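Local coordinates for putative neuraminyllactose-binding hemagglutinin homolog (PDB 3BGH), which is of unconfirmed function but is probably an outer-membrane lipoprotein adhesin that recognises neuraminyllactose-type sialylated sugars, at residues N133-E138 / E142-S147; S80-K83 / E87-Q90. All coordinates share one frame; numbering follows the deposited sequence.

Contact 1: residues N133-E138 / E142-S147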
loop_
_atom_site.group_PDB
_atom_site.type_symbol
_atom_site.label_atom_id
_atom_site.label_comp_id
_atom_site.label_asym_id
_atom_site.label_seq_id
_atom_site.Cartn_x
_atom_site.Cartn_y
_atom_site.Cartn_z
ATOM N N ASN A 133 -9.092 -0.920 -5.499
ATOM C CA ASN A 133 -10.363 -0.267 -5.546
ATOM C C ASN A 133 -11.147 -0.575 -6.807
ATOM O O ASN A 133 -10.731 -0.217 -7.919
ATOM C CB ASN A 133 -10.173 1.227 -5.454
ATOM C CG ASN A 133 -11.452 1.924 -5.165
ATOM O OD1 ASN A 133 -12.014 1.794 -4.054
ATOM N ND2 ASN A 133 -11.954 2.660 -6.145
ATOM N N LEU A 134 -12.304 -1.206 -6.626
ATOM C CA LEU A 134 -13.258 -1.377 -7.708
ATOM C C LEU A 134 -14.253 -0.198 -7.798
ATOM O O LEU A 134 -15.064 -0.021 -6.903
ATOM C CB LEU A 134 -13.994 -2.692 -7.518
ATOM C CG LEU A 134 -14.970 -3.117 -8.620
ATOM C CD1 LEU A 134 -14.268 -3.161 -9.957
ATOM C CD2 LEU A 134 -15.504 -4.476 -8.285
ATOM N N ASN A 135 -14.200 0.579 -8.896
ATOM C CA ASN A 135 -15.176 1.671 -9.119
ATOM C C ASN A 135 -16.402 1.277 -9.948
ATOM O O ASN A 135 -16.284 0.633 -10.988
ATOM C CB ASN A 135 -14.506 2.951 -9.676
ATOM C CG ASN A 135 -14.040 3.914 -8.563
ATOM O OD1 ASN A 135 -14.230 3.648 -7.384
ATOM N ND2 ASN A 135 -13.470 5.052 -8.945
ATOM N N PHE A 136 -17.582 1.653 -9.473
ATOM C CA PHE A 136 -18.823 1.431 -10.197
ATOM C C PHE A 136 -19.216 2.744 -10.853
ATOM O O PHE A 136 -19.484 3.730 -10.175
ATOM C CB PHE A 136 -19.954 0.951 -9.256
ATOM C CG PHE A 136 -19.719 -0.394 -8.628
ATOM C CD1 PHE A 136 -20.602 -1.435 -8.856
ATOM C CD2 PHE A 136 -18.646 -0.614 -7.769
ATOM C CE1 PHE A 136 -20.408 -2.680 -8.241
ATOM C CE2 PHE A 136 -18.440 -1.878 -7.166
ATOM C CZ PHE A 136 -19.304 -2.899 -7.409
ATOM N N VAL A 137 -19.247 2.754 -12.178
ATOM C CA VAL A 137 -19.404 3.983 -12.938
ATOM C C VAL A 137 -20.637 3.950 -13.844
ATOM O O VAL A 137 -20.885 2.969 -14.563
ATOM C CB VAL A 137 -18.139 4.293 -13.782
ATOM C CG1 VAL A 137 -18.275 5.634 -14.487
ATOM C CG2 VAL A 137 -16.871 4.279 -12.930
ATOM N N GLU A 138 -21.407 5.034 -13.782
ATOM C CA GLU A 138 -22.530 5.280 -14.688
ATOM C C GLU A 138 -21.998 5.701 -16.069
ATOM O O GLU A 138 -21.304 6.698 -16.196
ATOM C CB GLU A 138 -23.556 6.238 -14.053
ATOM C CG GLU A 138 -24.065 7.405 -14.896
ATOM C CD GLU A 138 -24.749 6.999 -16.210
ATOM O OE1 GLU A 138 -25.481 5.985 -16.227
ATOM O OE2 GLU A 138 -24.547 7.718 -17.221
ATOM N N GLU A 142 -20.180 9.173 -16.858
ATOM C CA GLU A 142 -18.872 8.817 -16.279
ATOM C C GLU A 142 -18.776 9.048 -14.750
ATOM O O GLU A 142 -17.696 9.031 -14.185
ATOM C CB GLU A 142 -17.735 9.534 -17.028
ATOM C CG GLU A 142 -17.171 8.742 -18.222
ATOM C CD GLU A 142 -15.875 9.340 -18.796
ATOM O OE1 GLU A 142 -15.745 10.592 -18.825
ATOM O OE2 GLU A 142 -14.989 8.554 -19.227
ATOM N N ASP A 143 -19.913 9.260 -14.101
ATOM C CA ASP A 143 -19.968 9.486 -12.668
ATOM C C ASP A 143 -19.647 8.218 -11.887
ATOM O O ASP A 143 -20.169 7.142 -12.186
ATOM C CB ASP A 143 -21.372 9.894 -12.269
ATOM C CG ASP A 143 -21.714 11.289 -12.705
ATOM O OD1 ASP A 143 -20.894 11.916 -13.402
ATOM O OD2 ASP A 143 -22.807 11.758 -12.322
ATOM N N ILE A 144 -18.802 8.341 -10.875
ATOM C CA ILE A 144 -18.541 7.210 -10.012
ATOM C C ILE A 144 -19.700 7.159 -9.042
ATOM O O ILE A 144 -20.012 8.168 -8.425
ATOM C CB ILE A 144 -17.182 7.336 -9.285
ATOM C CG1 ILE A 144 -16.036 7.367 -10.316
ATOM C CG2 ILE A 144 -16.999 6.176 -8.303
ATOM C CD1 ILE A 144 -14.867 8.242 -9.923
ATOM N N ILE A 145 -20.357 6.002 -8.949
ATOM C CA ILE A 145 -21.515 5.829 -8.080
ATOM C C ILE A 145 -21.132 5.094 -6.780
ATOM O O ILE A 145 -21.710 5.328 -5.713
ATOM C CB ILE A 145 -22.678 5.118 -8.841
ATOM C CG1 ILE A 145 -23.549 6.146 -9.560
ATOM C CG2 ILE A 145 -23.626 4.360 -7.910
ATOM C CD1 ILE A 145 -22.996 6.624 -10.861
ATOM N N HIS A 146 -20.144 4.216 -6.850
ATOM C CA HIS A 146 -19.834 3.410 -5.705
ATOM C C HIS A 146 -18.427 2.889 -5.803
ATOM O O HIS A 146 -17.990 2.536 -6.896
ATOM C CB HIS A 146 -20.812 2.245 -5.635
ATOM C CG HIS A 146 -20.646 1.433 -4.407
ATOM N ND1 HIS A 146 -21.104 1.857 -3.180
ATOM C CD2 HIS A 146 -19.998 0.267 -4.190
ATOM C CE1 HIS A 146 -20.807 0.948 -2.267
ATOM N NE2 HIS A 146 -20.120 -0.014 -2.851
ATOM N N SER A 147 -17.728 2.829 -4.671
ATOM C CA SER A 147 -16.361 2.332 -4.626
ATOM C C SER A 147 -16.300 1.185 -3.645
ATOM O O SER A 147 -16.759 1.328 -2.522
ATOM C CB SER A 147 -15.375 3.425 -4.169
ATOM O OG SER A 147 -15.324 4.510 -5.081
#
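Phe136 and His146 lie side by side, pointing the same way from their strands, yet their rings meet edge-to-face: the planes stand at 79°, the centroids are 5.4 Å apart, and His146 CD2 comes over a face of the phenylalanine, 3.9 Å from Phe136 CD2. The histidine CG stands anti to the backbone N (chi1 -174°), which carries the ring there, and ND1 is hydrogen-bonded to Glu115 OE1 of the second subunit. On the other face of the sheet, Ser147 OG donates to Asn135 OD1 at 2.7 Å, and Asn133 ND2 adds a weak bond to the same oxygen. This leaves Asn135 ND2 beside Ile144, 3.6 Å from CD1, and hydrogen-bonded to the backbone oxygen of Asp111 of the second subunit. The backbones form the antiparallel end of a beta hairpin, interrupted by a classic bulge: Ile145 and His146 both face Phe136, whose N bonds to His146 O and whose carbonyl oxygen takes a nearly straight bond from Ile145 N (2.7 Å, 170°) and a weak one from His146 N. Beyond the bulge, the Ile144 and Val137 side chains cross at a slant. Glu138 N bonds to Asp143 O at 2.9 Å, while its carboxylate turns back to the Ser141 amide.

Contact 2: residues S80-K83 / E87-Q90; sequences SQFK and EIPQ
Phe82, at the end of strand 78-82, has its CA 6.4 Å from that of Glu87, and the one hydrogen bond between 80-83 and 87-90 runs from a backbone amide to a side chain, so the returning chain does not pair with the strand as a beta ladder. The Phe82 ring carries most of the contact. With CG beside its own backbone N and anti to the carbonyl carbon (chi1 -63°), the ring projects toward 87-90 and meets three consecutive residues. Ile88 lies over one face: its CA sits above the ring, and its CG1 branch reaches Phe82 CD2 at 3.7 Å, the two side chains crossing at about a right angle. Pro89 and Phe82 approach from opposite directions, Pro89 CD lying obliquely 3.6 Å from Phe82 CZ at the far end of the ring. On the same side of the ring as Ile88, the backbone oxygen of Glu87 comes obliquely to 3.4 Å from Phe82 CD1.

The Glu87 side chain runs back past the phenylalanine to the end of the strand. Extended beyond CG, it brings OE1 to Lys83 N, a hydrogen bond of 3.2 Å that is nearly straight at the hydrogen, 166°. The amide meets that oxygen from well above the carboxylate plane, 53° out of it. Val40 of the neighbouring strand 38-48 touches both Phe82 and Ile88, tying the turn to the sheet. Pro89 is the N-cap residue of helix 90-95, so the same ring that packs on its CD lies against the helix start. The chemistry is thus a largely apolar surface patch with one polar tie at its margin: aliphatic carbons of Ile88 and Pro89 pack on the aromatic ring, and the carboxylate accepts the first amide beyond the strand.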
loop_
_atom_site.group_PDB
_atom_site.type_symbol
_atom_site.label_atom_id
_atom_site.label_comp_id
_atom_site.label_asym_id
_atom_site.label_seq_id
_atom_site.Cartn_x
_atom_site.Cartn_y
_atom_site.Cartn_z
ATOM N N SER A 80 -18.664 -6.536 -22.111
ATOM C CA SER A 80 -17.825 -5.895 -23.104
ATOM C C SER A 80 -16.524 -5.414 -22.452
ATOM O O SER A 80 -16.539 -4.750 -21.412
ATOM C CB SER A 80 -18.554 -4.725 -23.753
ATOM O OG SER A 80 -19.818 -5.134 -24.254
ATOM N N GLN A 81 -15.418 -5.764 -23.099
ATOM C CA GLN A 81 -14.080 -5.584 -22.589
ATOM C C GLN A 81 -13.369 -4.474 -23.355
ATOM O O GLN A 81 -13.434 -4.425 -24.572
ATOM C CB GLN A 81 -13.279 -6.874 -22.775
ATOM C CG GLN A 81 -13.788 -8.101 -22.079
ATOM C CD GLN A 81 -12.869 -9.285 -22.328
ATOM O OE1 GLN A 81 -12.068 -9.278 -23.275
ATOM N NE2 GLN A 81 -12.958 -10.296 -21.483
ATOM N N PHE A 82 -12.685 -3.591 -22.641
ATOM C CA PHE A 82 -11.878 -2.545 -23.269
ATOM C C PHE A 82 -10.639 -2.347 -22.417
ATOM O O PHE A 82 -10.603 -2.827 -21.285
ATOM C CB PHE A 82 -12.686 -1.245 -23.396
ATOM C CG PHE A 82 -13.897 -1.371 -24.290
ATOM C CD1 PHE A 82 -13.767 -1.311 -25.679
ATOM C CD2 PHE A 82 -15.170 -1.570 -23.741
ATOM C CE1 PHE A 82 -14.882 -1.437 -26.514
ATOM C CE2 PHE A 82 -16.291 -1.696 -24.556
ATOM C CZ PHE A 82 -16.145 -1.627 -25.949
ATOM N N LYS A 83 -9.621 -1.672 -22.942
ATOM C CA LYS A 83 -8.416 -1.434 -22.149
ATOM C C LYS A 83 -8.365 -0.071 -21.450
ATOM O O LYS A 83 -7.620 0.096 -20.486
ATOM C CB LYS A 83 -7.136 -1.698 -22.948
ATOM C CG LYS A 83 -6.703 -3.159 -22.868
ATOM C CD LYS A 83 -5.472 -3.483 -23.739
ATOM C CE LYS A 83 -5.284 -5.021 -23.833
ATOM N NZ LYS A 83 -4.032 -5.418 -24.562
ATOM N N GLU A 87 -11.860 4.108 -24.959
ATOM C CA GLU A 87 -12.153 3.187 -26.072
ATOM C C GLU A 87 -13.604 2.715 -26.094
ATOM O O GLU A 87 -13.967 1.886 -26.935
ATOM C CB GLU A 87 -11.247 1.953 -26.046
ATOM C CG GLU A 87 -9.749 2.230 -26.076
ATOM C CD GLU A 87 -8.909 0.948 -25.979
ATOM O OE1 GLU A 87 -9.477 -0.157 -25.765
ATOM O OE2 GLU A 87 -7.667 1.050 -26.120
ATOM N N ILE A 88 -14.434 3.212 -25.178
ATOM C CA ILE A 88 -15.827 2.775 -25.150
ATOM C C ILE A 88 -16.642 3.593 -26.150
ATOM O O ILE A 88 -16.758 4.819 -26.011
ATOM C CB ILE A 88 -16.462 2.834 -23.739
ATOM C CG1 ILE A 88 -15.691 1.956 -22.752
ATOM C CG2 ILE A 88 -17.918 2.377 -23.796
ATOM C CD1 ILE A 88 -15.960 2.300 -21.287
ATOM N N PRO A 89 -17.178 2.918 -27.182
ATOM C CA PRO A 89 -18.061 3.562 -28.159
ATOM C C PRO A 89 -19.435 3.942 -27.585
ATOM O O PRO A 89 -19.961 3.256 -26.693
ATOM C CB PRO A 89 -18.205 2.500 -29.259
ATOM C CG PRO A 89 -17.932 1.201 -28.587
ATOM C CD PRO A 89 -16.941 1.497 -27.499
ATOM N N GLN A 90 -19.996 5.027 -28.121
ATOM C CA GLN A 90 -21.301 5.541 -27.706
ATOM C C GLN A 90 -22.390 4.491 -27.705
ATOM O O GLN A 90 -23.169 4.397 -26.757
ATOM C CB GLN A 90 -21.725 6.696 -28.602
ATOM C CG GLN A 90 -21.359 8.040 -28.044
ATOM C CD GLN A 90 -22.443 8.627 -27.146
ATOM O OE1 GLN A 90 -22.501 9.844 -26.950
ATOM N NE2 GLN A 90 -23.316 7.770 -26.608
#

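How the contacts relate
From the N terminus, strand 38-48 and helix 54-73 lead to strand 78-82, an outermost strand of the five-stranded sheet. Contact 2 closes the short loop 84-86 after it and delivers the chain to helix 90-95. Strand 98-114 and strand 123-137 follow, and contact 1 then closes the turn 139-141, starting strand 144-161, the other outermost strand within this chain. The two loops are in series, neither enclosing nor crossing the other. The centres of contacts 1 and 2 lie about 16 Å apart, and the two do not touch. Contact 2 joins a strand end to a helix start, whereas contact 1 joins two neighbouring strands and also reaches the second subunit.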